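Local coordinates for Thiol:disulfide interchange protein DsbA (PDB 4ZL8), which probably forms disulfide bonds in other periplasmic proteins by passing on its own redox-active disulfide, at residues V73-M84 against K124-I134. The protein carries 1 engineered substitution. Residues are numbered along the deposited sequence; the frame is centred on the assembly and turned at random.
Sequences VHGQMFLTLISM and KFLSTYNSFAI. Engineered in segment 73-84: I82 (natural residue Glu).
T80 presses against F125, T128, Y129 and I134 where helix 70-84 meets helix 122-129 and the start of helix 132-148, a knob-into-hole centre in the helical part that DsbA proteins add to the thioredoxin fold. The axes of 73-84 and 124-129 approach to 9.3 Å, with 114° between their N-to-C directions. Threonine is compact and branched: T80 CG2 lies 3.5 Å from F125 CD1, while T80 OG1 is turned back to donate to Q76 O (2.8 Å). That carbonyl also takes T80 N from the opposite face of its plane, and the buried hydroxyl is satisfied within its own helix.

Towards the start of segment 73-84, Q76 lies flat over one face of the Y129 ring, amide and ring planes 20° apart. With CG anti to the backbone N (chi1 -167°) and an extended chain, its CG makes a CH-pi contact with the ring, and Q76 NE2 reaches Y129 O at 2.8 Å. Long, flat and polar at its end, glutamine can both cover an aromatic ring and bond to the last carbonyl of helix 122-129. Branched, apolar I134 suits the groove beside it, CG2 meeting Q76 CG and CD1 the backbone of L79. F125 fits in turn among M77, T80, L81 and M84, and also touches L115 of helix 108-116.

The end near S83 and K124, both exposed, is more open to solvent. M84 bends at its flexible thioether and slides past K124, its sulfur making an oblique Met-aromatic contact with F125. T128 OG1, already donating to K124 O, accepts a hydrogen bond from a water 3.0 Å away.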
ATOM      1  N   VAL A  73      -8.667   0.239  11.293  1.00 11.57           N
ATOM      2  CA  VAL A  73      -8.278   1.442  12.011  1.00 11.96           C
ATOM      3  C   VAL A  73      -6.945   2.002  11.467  1.00 11.62           C
ATOM      4  O   VAL A  73      -6.802   3.196  11.145  1.00 10.38           O
ATOM      5  CB  VAL A  73      -8.172   1.120  13.514  1.00 14.95           C
ATOM      6  CG1 VAL A  73      -7.566   2.258  14.282  1.00 18.04           C
ATOM      7  CG2 VAL A  73      -9.548   0.756  14.062  1.00 15.60           C
ATOM      8  N   HIS A  74      -5.964   1.118  11.326  1.00 10.27           N
ATOM      9  CA  HIS A  74      -4.681   1.547  10.817  1.00 10.76           C
ATOM     10  C   HIS A  74      -4.779   1.953   9.359  1.00  9.69           C
ATOM     11  O   HIS A  74      -4.067   2.880   8.914  1.00 10.12           O
ATOM     12  CB  HIS A  74      -3.608   0.466  11.013  1.00 10.26           C
ATOM     13  CG  HIS A  74      -3.107   0.372  12.411  1.00 11.51           C
ATOM     14  ND1 HIS A  74      -2.373  -0.701  12.858  1.00 12.53           N
ATOM     15  CD2 HIS A  74      -3.244   1.207  13.470  1.00  9.41           C
ATOM     16  CE1 HIS A  74      -2.052  -0.514  14.125  1.00 11.53           C
ATOM     17  NE2 HIS A  74      -2.577   0.632  14.526  1.00 11.51           N
ATOM     18  N   GLY A  75      -5.636   1.270   8.600  1.00  9.34           N
ATOM     19  CA  GLY A  75      -5.863   1.649   7.220  1.00 10.42           C
ATOM     20  C   GLY A  75      -6.545   2.999   7.097  1.00  9.72           C
ATOM     21  O   GLY A  75      -6.242   3.788   6.191  1.00  9.89           O
ATOM     22  N   GLN A  76      -7.455   3.290   8.012  1.00  8.82           N
ATOM     23  CA  GLN A  76      -8.144   4.568   8.017  1.00  8.66           C
ATOM     24  C   GLN A  76      -7.159   5.702   8.380  1.00  9.27           C
ATOM     25  O   GLN A  76      -7.216   6.794   7.805  1.00  9.79           O
ATOM     26  CB  GLN A  76      -9.341   4.514   8.960  1.00  9.35           C
ATOM     27  CG  GLN A  76     -10.291   5.693   8.794  1.00 10.62           C
ATOM     28  CD  GLN A  76     -11.626   5.477   9.440  1.00 11.06           C
ATOM     29  OE1 GLN A  76     -12.095   4.346   9.576  1.00 13.97           O
ATOM     30  NE2 GLN A  76     -12.261   6.563   9.846  1.00 13.08           N
ATOM     31  N   MET A  77      -6.210   5.432   9.269  1.00 10.07           N
ATOM     32  CA  MET A  77      -5.132   6.372   9.562  1.00 10.23           C
ATOM     33  C   MET A  77      -4.319   6.640   8.285  1.00  9.91           C
ATOM     34  O   MET A  77      -4.062   7.799   7.933  1.00 10.39           O
ATOM     35  CB  MET A  77      -4.245   5.841  10.702  1.00 10.65           C
ATOM     36  CG  MET A  77      -2.970   6.671  10.888  1.00 12.75           C
ATOM     37  SD  MET A  77      -2.008   6.237  12.346  1.00 12.87           S
ATOM     38  CE  MET A  77      -1.595   4.535  11.949  1.00 15.07           C
ATOM     39  N   PHE A  78      -3.935   5.582   7.574  1.00 10.11           N
ATOM     40  CA  PHE A  78      -3.187   5.738   6.325  1.00  9.72           C
ATOM     41  C   PHE A  78      -3.924   6.650   5.354  1.00 10.15           C
ATOM     42  O   PHE A  78      -3.361   7.597   4.806  1.00  9.61           O
ATOM     43  CB  PHE A  78      -2.956   4.383   5.661  1.00 10.64           C
ATOM     44  CG  PHE A  78      -2.353   4.476   4.285  1.00 11.86           C
ATOM     45  CD1 PHE A  78      -0.992   4.635   4.118  1.00 11.60           C
ATOM     46  CD2 PHE A  78      -3.146   4.409   3.168  1.00 12.44           C
ATOM     47  CE1 PHE A  78      -0.437   4.732   2.861  1.00 11.99           C
ATOM     48  CE2 PHE A  78      -2.590   4.500   1.910  1.00 14.64           C
ATOM     49  CZ  PHE A  78      -1.226   4.656   1.768  1.00 13.53           C
ATOM     50  N   LEU A  79      -5.201   6.355   5.127  1.00 10.07           N
ATOM     51  CA  LEU A  79      -5.966   7.117   4.150  1.00  9.66           C
ATOM     52  C   LEU A  79      -6.174   8.566   4.578  1.00  9.57           C
ATOM     53  O   LEU A  79      -6.188   9.463   3.750  1.00 11.27           O
ATOM     54  CB  LEU A  79      -7.313   6.451   3.857  1.00  9.64           C
ATOM     55  CG  LEU A  79      -7.206   5.106   3.171  1.00 10.25           C
ATOM     56  CD1 LEU A  79      -8.551   4.384   3.162  1.00 12.67           C
ATOM     57  CD2 LEU A  79      -6.676   5.231   1.764  1.00 12.70           C
ATOM     58  N   THR A  80      -6.284   8.789   5.883  1.00  9.88           N
ATOM     59  CA  THR A  80      -6.396  10.134   6.431  1.00 10.07           C
ATOM     60  C   THR A  80      -5.120  10.918   6.143  1.00 11.69           C
ATOM     61  O   THR A  80      -5.168  12.070   5.701  1.00 12.27           O
ATOM     62  CB  THR A  80      -6.695  10.104   7.941  1.00 11.97           C
ATOM     63  OG1 THR A  80      -7.989   9.515   8.138  1.00 12.10           O
ATOM     64  CG2 THR A  80      -6.709  11.490   8.528  1.00 13.47           C
ATOM     65  N   LEU A  81      -3.977  10.286   6.380  1.00 10.27           N
ATOM     66  CA  LEU A  81      -2.697  10.938   6.144  1.00 11.67           C
ATOM     67  C   LEU A  81      -2.483  11.233   4.659  1.00 10.68           C
ATOM     68  O   LEU A  81      -1.957  12.284   4.296  1.00 12.25           O
ATOM     69  CB  LEU A  81      -1.559  10.079   6.696  1.00 11.03           C
ATOM     70  CG  LEU A  81      -1.555   9.872   8.204  1.00 11.71           C
ATOM     71  CD1 LEU A  81      -0.559   8.806   8.596  1.00 13.97           C
ATOM     72  CD2 LEU A  81      -1.292  11.166   8.915  1.00 13.78           C
ATOM     73  N   ILE A  82      -2.870  10.297   3.792  1.00 10.58           N
ATOM     74  CA  ILE A  82      -2.859  10.565   2.351  1.00 12.50           C
ATOM     75  C   ILE A  82      -3.709  11.786   1.989  1.00 13.13           C
ATOM     76  O   ILE A  82      -3.261  12.680   1.273  1.00 15.45           O
ATOM     77  CB  ILE A  82      -3.351   9.335   1.555  1.00 12.62           C
ATOM     78  CG1 ILE A  82      -2.335   8.201   1.631  1.00 13.99           C
ATOM     79  CG2 ILE A  82      -3.623   9.706   0.108  1.00 15.78           C
ATOM     80  CD1 ILE A  82      -1.046   8.467   0.913  1.00 14.83           C
ATOM     81  N   SER A  83      -4.927  11.859   2.514  1.00 13.47           N
ATOM     82  CA  SER A  83      -5.808  12.984   2.228  0.83 15.02           C
ATOM     83  C   SER A  83      -5.186  14.299   2.674  1.00 14.22           C
ATOM     84  O   SER A  83      -5.301  15.336   1.988  1.00 15.99           O
ATOM     85  CB  SER A  83      -7.140  12.782   2.958  0.83 15.74           C
ATOM     86  OG  SER A  83      -7.968  13.933   2.902  0.83 19.41           O
ATOM     87  N   MET A  84      -4.520  14.273   3.815  1.00 13.66           N
ATOM     88  CA  MET A  84      -3.866  15.465   4.348  1.00 14.24           C
ATOM     89  C   MET A  84      -2.576  15.827   3.616  1.00 17.42           C
ATOM     90  O   MET A  84      -2.035  16.906   3.836  1.00 19.25           O
ATOM     91  CB  MET A  84      -3.543  15.285   5.821  1.00 13.76           C
ATOM     92  CG  MET A  84      -4.753  15.283   6.706  1.00 13.59           C
ATOM     93  SD  MET A  84      -4.355  15.063   8.440  1.00 15.32           S
ATOM     94  CE  MET A  84      -3.664  16.663   8.855  1.00 17.55           C
ATOM     95  N   LYS A 124      -7.203  18.852  12.352  1.00 14.59           N
ATOM     96  CA  LYS A 124      -7.428  18.460  10.962  1.00 15.81           C
ATOM     97  C   LYS A 124      -7.348  16.943  10.783  1.00 14.09           C
ATOM     98  O   LYS A 124      -8.127  16.359  10.030  1.00 13.91           O
ATOM     99  CB  LYS A 124      -6.441  19.159  10.024  1.00 15.05           C
ATOM    100  CG  LYS A 124      -6.701  18.901   8.547  1.00 20.83           C
ATOM    101  CD  LYS A 124      -7.984  19.551   8.092  0.70 24.74           C
ATOM    102  CE  LYS A 124      -8.231  19.365   6.601  0.34 27.95           C
ATOM    103  NZ  LYS A 124      -9.494  20.039   6.167  0.74 35.40           N
ATOM    104  N   PHE A 125      -6.432  16.285  11.488  1.00 11.09           N
ATOM    105  CA  PHE A 125      -6.386  14.838  11.427  1.00 11.58           C
ATOM    106  C   PHE A 125      -7.718  14.235  11.890  1.00 11.86           C
ATOM    107  O   PHE A 125      -8.281  13.384  11.211  1.00 12.66           O
ATOM    108  CB  PHE A 125      -5.242  14.265  12.279  1.00 12.25           C
ATOM    109  CG  PHE A 125      -5.219  12.766  12.266  1.00 10.68           C
ATOM    110  CD1 PHE A 125      -4.586  12.077  11.242  1.00 11.72           C
ATOM    111  CD2 PHE A 125      -5.897  12.037  13.221  1.00 12.82           C
ATOM    112  CE1 PHE A 125      -4.595  10.700  11.205  1.00 11.89           C
ATOM    113  CE2 PHE A 125      -5.906  10.645  13.180  1.00 13.53           C
ATOM    114  CZ  PHE A 125      -5.262   9.987  12.180  1.00 12.46           C
ATOM    115  N   LEU A 126      -8.206  14.658  13.045  1.00 12.59           N
ATOM    116  CA  LEU A 126      -9.440  14.098  13.579  1.00 12.48           C
ATOM    117  C   LEU A 126     -10.635  14.388  12.664  1.00 13.61           C
ATOM    118  O   LEU A 126     -11.440  13.489  12.418  1.00 15.24           O
ATOM    119  CB  LEU A 126      -9.674  14.604  15.000  1.00 13.55           C
ATOM    120  CG  LEU A 126      -8.653  14.086  16.027  1.00 15.40           C
ATOM    121  CD1 LEU A 126      -8.840  14.783  17.336  1.00 18.84           C
ATOM    122  CD2 LEU A 126      -8.779  12.582  16.220  1.00 17.18           C
ATOM    123  N   SER A 127     -10.773  15.616  12.169  1.00 13.05           N
ATOM    124  CA  SER A 127     -11.874  15.968  11.273  0.51 15.19           C
ATOM    125  C   SER A 127     -11.807  15.145   9.990  1.00 14.19           C
ATOM    126  O   SER A 127     -12.827  14.666   9.486  1.00 15.73           O
ATOM    127  CB  SER A 127     -11.830  17.456  10.935  0.51 16.69           C
ATOM    128  OG  SER A 127     -12.876  17.821  10.045  0.51 21.33           O
ATOM    129  N   THR A 128     -10.602  14.977   9.454  1.00 12.30           N
ATOM    130  CA  THR A 128     -10.443  14.193   8.235  1.00 10.33           C
ATOM    131  C   THR A 128     -10.726  12.717   8.504  1.00 11.58           C
ATOM    132  O   THR A 128     -11.431  12.054   7.756  1.00 11.38           O
ATOM    133  CB  THR A 128      -9.021  14.367   7.634  1.00 11.57           C
ATOM    134  OG1 THR A 128      -8.775  15.747   7.378  1.00 14.17           O
ATOM    135  CG2 THR A 128      -8.885  13.600   6.329  1.00 12.42           C
ATOM    136  N   TYR A 129     -10.202  12.190   9.606  1.00 12.07           N
ATOM    137  CA  TYR A 129     -10.392  10.788   9.932  1.00 10.50           C
ATOM    138  C   TYR A 129     -11.864  10.421   9.977  1.00 12.43           C
ATOM    139  O   TYR A 129     -12.249   9.355   9.514  1.00 12.89           O
ATOM    140  CB  TYR A 129      -9.712  10.483  11.271  1.00 12.24           C
ATOM    141  CG  TYR A 129      -9.719   9.023  11.703  1.00 11.50           C
ATOM    142  CD1 TYR A 129      -8.656   8.193  11.391  1.00 10.78           C
ATOM    143  CD2 TYR A 129     -10.765   8.493  12.441  1.00 11.39           C
ATOM    144  CE1 TYR A 129      -8.635   6.875  11.795  1.00 10.11           C
ATOM    145  CE2 TYR A 129     -10.756   7.169  12.854  1.00 13.01           C
ATOM    146  CZ  TYR A 129      -9.690   6.367  12.507  1.00 11.81           C
ATOM    147  OH  TYR A 129      -9.673   5.046  12.902  1.00 14.08           O
ATOM    148  N   ASN A 130     -12.681  11.304  10.529  1.00 11.81           N
ATOM    149  CA  ASN A 130     -14.101  11.054  10.715  1.00 13.54           C
ATOM    150  C   ASN A 130     -14.957  11.531   9.549  1.00 14.50           C
ATOM    151  O   ASN A 130     -16.180  11.459   9.604  1.00 16.99           O
ATOM    152  CB  ASN A 130     -14.569  11.707  12.023  1.00 16.04           C
ATOM    153  CG  ASN A 130     -13.976  11.030  13.243  1.00 18.47           C
ATOM    154  OD1 ASN A 130     -13.955   9.812  13.330  1.00 21.17           O
ATOM    155  ND2 ASN A 130     -13.468  11.824  14.176  1.00 28.25           N
ATOM    156  N   SER A 131     -14.316  12.000   8.484  1.00 13.86           N
ATOM    157  CA  SER A 131     -15.042  12.665   7.391  1.00 12.50           C
ATOM    158  C   SER A 131     -15.749  11.701   6.441  1.00 11.76           C
ATOM    159  O   SER A 131     -15.386  10.527   6.297  1.00 12.64           O
ATOM    160  CB  SER A 131     -14.103  13.528   6.558  1.00 13.17           C
ATOM    161  OG  SER A 131     -13.198  12.736   5.790  1.00 12.04           O
ATOM    162  N   PHE A 132     -16.786  12.202   5.784  1.00 13.49           N
ATOM    163  CA  PHE A 132     -17.490  11.378   4.824  1.00 13.52           C
ATOM    164  C   PHE A 132     -16.582  10.989   3.658  1.00 11.95           C
ATOM    165  O   PHE A 132     -16.722   9.911   3.067  1.00 12.62           O
ATOM    166  CB  PHE A 132     -18.792  12.047   4.358  1.00 13.67           C
ATOM    167  CG  PHE A 132     -18.599  13.351   3.595  1.00 13.42           C
ATOM    168  CD1 PHE A 132     -18.212  13.350   2.266  1.00 14.68           C
ATOM    169  CD2 PHE A 132     -18.826  14.575   4.216  1.00 15.10           C
ATOM    170  CE1 PHE A 132     -18.054  14.529   1.566  1.00 15.00           C
ATOM    171  CE2 PHE A 132     -18.670  15.753   3.507  1.00 16.91           C
ATOM    172  CZ  PHE A 132     -18.275  15.722   2.203  1.00 16.57           C
ATOM    173  N   ALA A 133     -15.631  11.844   3.310  1.00 12.01           N
ATOM    174  CA  ALA A 133     -14.766  11.526   2.194  1.00 11.72           C
ATOM    175  C   ALA A 133     -13.939  10.284   2.495  1.00 11.69           C
ATOM    176  O   ALA A 133     -13.715   9.430   1.636  1.00 12.70           O
ATOM    177  CB  ALA A 133     -13.876  12.726   1.824  1.00 15.04           C
ATOM    178  N   ILE A 134     -13.460  10.188   3.734  1.00 11.84           N
ATOM    179  CA  ILE A 134     -12.664   9.040   4.150  1.00 10.68           C
ATOM    180  C   ILE A 134     -13.533   7.771   4.186  1.00 11.36           C
ATOM    181  O   ILE A 134     -13.056   6.699   3.855  1.00 11.49           O
ATOM    182  CB  ILE A 134     -11.914   9.327   5.463  1.00 10.98           C
ATOM    183  CG1 ILE A 134     -10.726  10.273   5.179  1.00 12.01           C
ATOM    184  CG2 ILE A 134     -11.446   8.028   6.118  1.00 12.79           C
ATOM    185  CD1 ILE A 134      -9.609   9.687   4.332  1.00 13.65           C
TER
HETATM  186  O   HOH W   1      -7.416  16.363   4.794  1.00 32.37           O